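Local coordinates for protein diguanylate cyclase (Vibrio cholerae serotype O1, PDB 6EIB) that catalyses the condensation of two GTP molecules into cyclic di-GMP through its magnesium-dependent GGDEF domain and takes part in biofilm formation, at residues A[102-105]-A[106-109]. Numbering follows the deposited sequence.
Sequences RQRF and AEHP. With ACT (acetate ion), chain P; SO4 (sulfate ion), chain F.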
ATOM      1  N   ARG A 102       7.482   4.555  -2.254  1.00 22.69           N
ATOM      2  CA  ARG A 102       7.888   4.163  -3.614  1.00 22.77           C
ATOM      3  C   ARG A 102       9.369   4.464  -3.819  1.00 25.48           C
ATOM      4  O   ARG A 102      10.130   3.628  -4.329  1.00 26.26           O
ATOM      5  CB  ARG A 102       7.051   4.898  -4.675  1.00 23.16           C
ATOM      6  CG  ARG A 102       7.424   4.529  -6.110  1.00 24.18           C
ATOM      7  CD  ARG A 102       6.835   5.465  -7.169  1.00 26.25           C
ATOM      8  NE  ARG A 102       7.152   6.871  -6.957  1.00 30.02           N
ATOM      9  CZ  ARG A 102       8.353   7.410  -7.143  1.00 31.65           C
ATOM     10  NH1 ARG A 102       9.386   6.661  -7.522  1.00 30.26           N
ATOM     11  NH2 ARG A 102       8.524   8.700  -6.929  1.00 34.57           N
ATOM     12  N   GLN A 103       9.756   5.681  -3.435  1.00 25.70           N
ATOM     13  CA  GLN A 103      11.130   6.151  -3.635  1.00 29.35           C
ATOM     14  C   GLN A 103      12.143   5.418  -2.804  1.00 29.54           C
ATOM     15  O   GLN A 103      13.203   5.054  -3.305  1.00 29.57           O
ATOM     16  CB  GLN A 103      11.236   7.624  -3.339  1.00 34.40           C
ATOM     17  CG  GLN A 103      10.759   8.519  -4.457  1.00 39.89           C
ATOM     18  CD  GLN A 103      10.494   9.931  -3.966  1.00 45.67           C
ATOM     19  OE1 GLN A 103      10.264  10.152  -2.767  1.00 48.11           O
ATOM     20  NE2 GLN A 103      10.612  10.910  -4.870  1.00 47.68           N
ATOM     21  N   ARG A 104      11.854   5.232  -1.519  1.00 29.13           N
ATOM     22  CA  ARG A 104      12.822   4.544  -0.669  1.00 30.81           C
ATOM     23  C   ARG A 104      12.941   3.065  -1.006  1.00 27.97           C
ATOM     24  O   ARG A 104      14.015   2.461  -0.849  1.00 27.67           O
ATOM     25  CB  ARG A 104      12.487   4.756   0.815  1.00 35.51           C
ATOM     26  CG  ARG A 104      12.870   6.159   1.263  1.00 42.13           C
ATOM     27  CD  ARG A 104      12.964   6.269   2.771  1.00 47.46           C
ATOM     28  NE  ARG A 104      13.858   5.259   3.342  1.00 48.37           N
ATOM     29  CZ  ARG A 104      13.807   4.910   4.624  1.00 48.74           C
ATOM     30  NH1 ARG A 104      12.924   5.496   5.418  1.00 48.98           N
ATOM     31  NH2 ARG A 104      14.601   3.964   5.100  1.00 49.53           N
ATOM     32  N   PHE A 105      11.858   2.469  -1.503  1.00 24.85           N
ATOM     33  CA  PHE A 105      11.942   1.108  -1.939  1.00 23.27           C
ATOM     34  C   PHE A 105      12.850   1.016  -3.173  1.00 25.33           C
ATOM     35  O   PHE A 105      13.705   0.127  -3.266  1.00 28.62           O
ATOM     36  CB  PHE A 105      10.526   0.583  -2.227  1.00 21.11           C
ATOM     37  CG  PHE A 105      10.455  -0.892  -2.477  1.00 21.20           C
ATOM     38  CD1 PHE A 105      10.595  -1.797  -1.432  1.00 21.97           C
ATOM     39  CD2 PHE A 105      10.180  -1.373  -3.748  1.00 22.51           C
ATOM     40  CE1 PHE A 105      10.486  -3.168  -1.661  1.00 22.90           C
ATOM     41  CE2 PHE A 105      10.073  -2.749  -3.990  1.00 22.28           C
ATOM     42  CZ  PHE A 105      10.227  -3.639  -2.955  1.00 22.68           C
ATOM     43  N   ALA A 106      12.671   1.944  -4.112  1.00 24.87           N
ATOM     44  CA  ALA A 106      13.432   1.967  -5.359  1.00 24.85           C
ATOM     45  C   ALA A 106      14.911   2.217  -5.075  1.00 27.99           C
ATOM     46  O   ALA A 106      15.796   1.817  -5.841  1.00 28.02           O
ATOM     47  CB  ALA A 106      12.898   3.050  -6.299  1.00 23.66           C
ATOM     48  N   GLU A 107      15.165   2.933  -3.996  1.00 29.07           N
ATOM     49  CA  GLU A 107      16.531   3.317  -3.624  1.00 32.53           C
ATOM     50  C   GLU A 107      17.269   2.242  -2.823  1.00 32.83           C
ATOM     51  O   GLU A 107      18.480   2.339  -2.632  1.00 34.31           O
ATOM     52  CB  GLU A 107      16.518   4.623  -2.839  1.00 36.13           C
ATOM     53  CG  GLU A 107      16.260   5.871  -3.657  1.00 38.82           C
ATOM     54  CD  GLU A 107      15.808   7.042  -2.787  1.00 43.22           C
ATOM     55  OE1 GLU A 107      15.547   6.846  -1.566  1.00 43.38           O
ATOM     56  OE2 GLU A 107      15.725   8.172  -3.321  1.00 46.48           O
ATOM     57  N   HIS A 108      16.549   1.262  -2.279  1.00 31.44           N
ATOM     58  CA  HIS A 108      17.211   0.252  -1.455  1.00 31.60           C
ATOM     59  C   HIS A 108      17.823  -0.851  -2.322  1.00 31.06           C
ATOM     60  O   HIS A 108      17.143  -1.466  -3.128  1.00 29.87           O
ATOM     61  CB  HIS A 108      16.250  -0.331  -0.430  1.00 31.83           C
ATOM     62  CG  HIS A 108      16.883  -1.341   0.469  1.00 33.92           C
ATOM     63  ND1 HIS A 108      17.627  -0.989   1.577  1.00 36.28           N
ATOM     64  CD2 HIS A 108      16.841  -2.697   0.461  1.00 33.96           C
ATOM     65  CE1 HIS A 108      18.053  -2.082   2.184  1.00 37.33           C
ATOM     66  NE2 HIS A 108      17.594  -3.135   1.522  1.00 36.42           N
ATOM     67  N   PRO A 109      19.133  -1.081  -2.181  1.00 31.66           N
ATOM     68  CA  PRO A 109      19.782  -2.160  -2.934  1.00 31.63           C
ATOM     69  C   PRO A 109      19.504  -3.510  -2.275  1.00 31.95           C
ATOM     70  O   PRO A 109      19.524  -3.578  -1.024  1.00 30.95           O
ATOM     71  CB  PRO A 109      21.271  -1.818  -2.829  1.00 32.72           C
ATOM     72  CG  PRO A 109      21.374  -1.099  -1.507  1.00 30.87           C
ATOM     73  CD  PRO A 109      20.095  -0.328  -1.346  1.00 33.10           C
TER
HETATM   74  C   ACT P 212      12.013   9.611  -8.162  1.00 67.41           C
HETATM   75  O   ACT P 212      12.378   9.694  -9.355  1.00 67.63           O
HETATM   76  OXT ACT P 212      10.846   9.988  -7.922  1.00 67.08           O
HETATM   77  CH3 ACT P 212      12.922   9.103  -7.080  1.00 67.47           C
HETATM   78  S   SO4 F 202      17.500   1.951   3.716  1.00 47.09           S
HETATM   79  O1  SO4 F 202      18.030   0.645   4.095  1.00 46.25           O
HETATM   80  O2  SO4 F 202      18.457   3.008   4.019  1.00 47.92           O
HETATM   81  O3  SO4 F 202      17.271   2.052   2.278  1.00 47.34           O
HETATM   82  O4  SO4 F 202      16.265   2.138   4.481  1.00 47.99           O
HETATM   83  O   HOH W   1      15.420  -1.458  -5.003  1.00 34.36           O
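The last turn of helix 91-107 in the GGDEF domain closes where Ala106 N donates to Arg102 O (3.1 Å) and Glu107 N to Gln103 O (3.0 Å), both spacings of a regular alpha-helix. His108 N donates to Phe105 O, three residues back, at 3.2 Å, coming from above the carbonyl plane, 70° out of it. The chain of Glu107, extended beyond CG, runs alongside Gln103 O, its CG 3.2 Å from that oxygen. Arg104 and His108 grip one sulfate, probably from the crystallisation liquor: Arg104 NH2 donates to sulfate O4 at the edge of its guanidinium, near the plane, and His108 ND1 donates to sulfate O3 at 3.1 Å. A chi1 of -178° sets the His108 ring opposite its own backbone N, where ND1 meets the sulfate and the ring stacks on Phe59. Arg102 NH2 and Gln103 NE2 both donate to OXT of an acetate, likewise probably from the crystallisation liquor, while Arg102 NE forms a salt bridge with Glu99. Phe105 is buried against Val56 and Leu63 of helix 50-67 and Leu119 of strand 119-125, so the helix end packs on both.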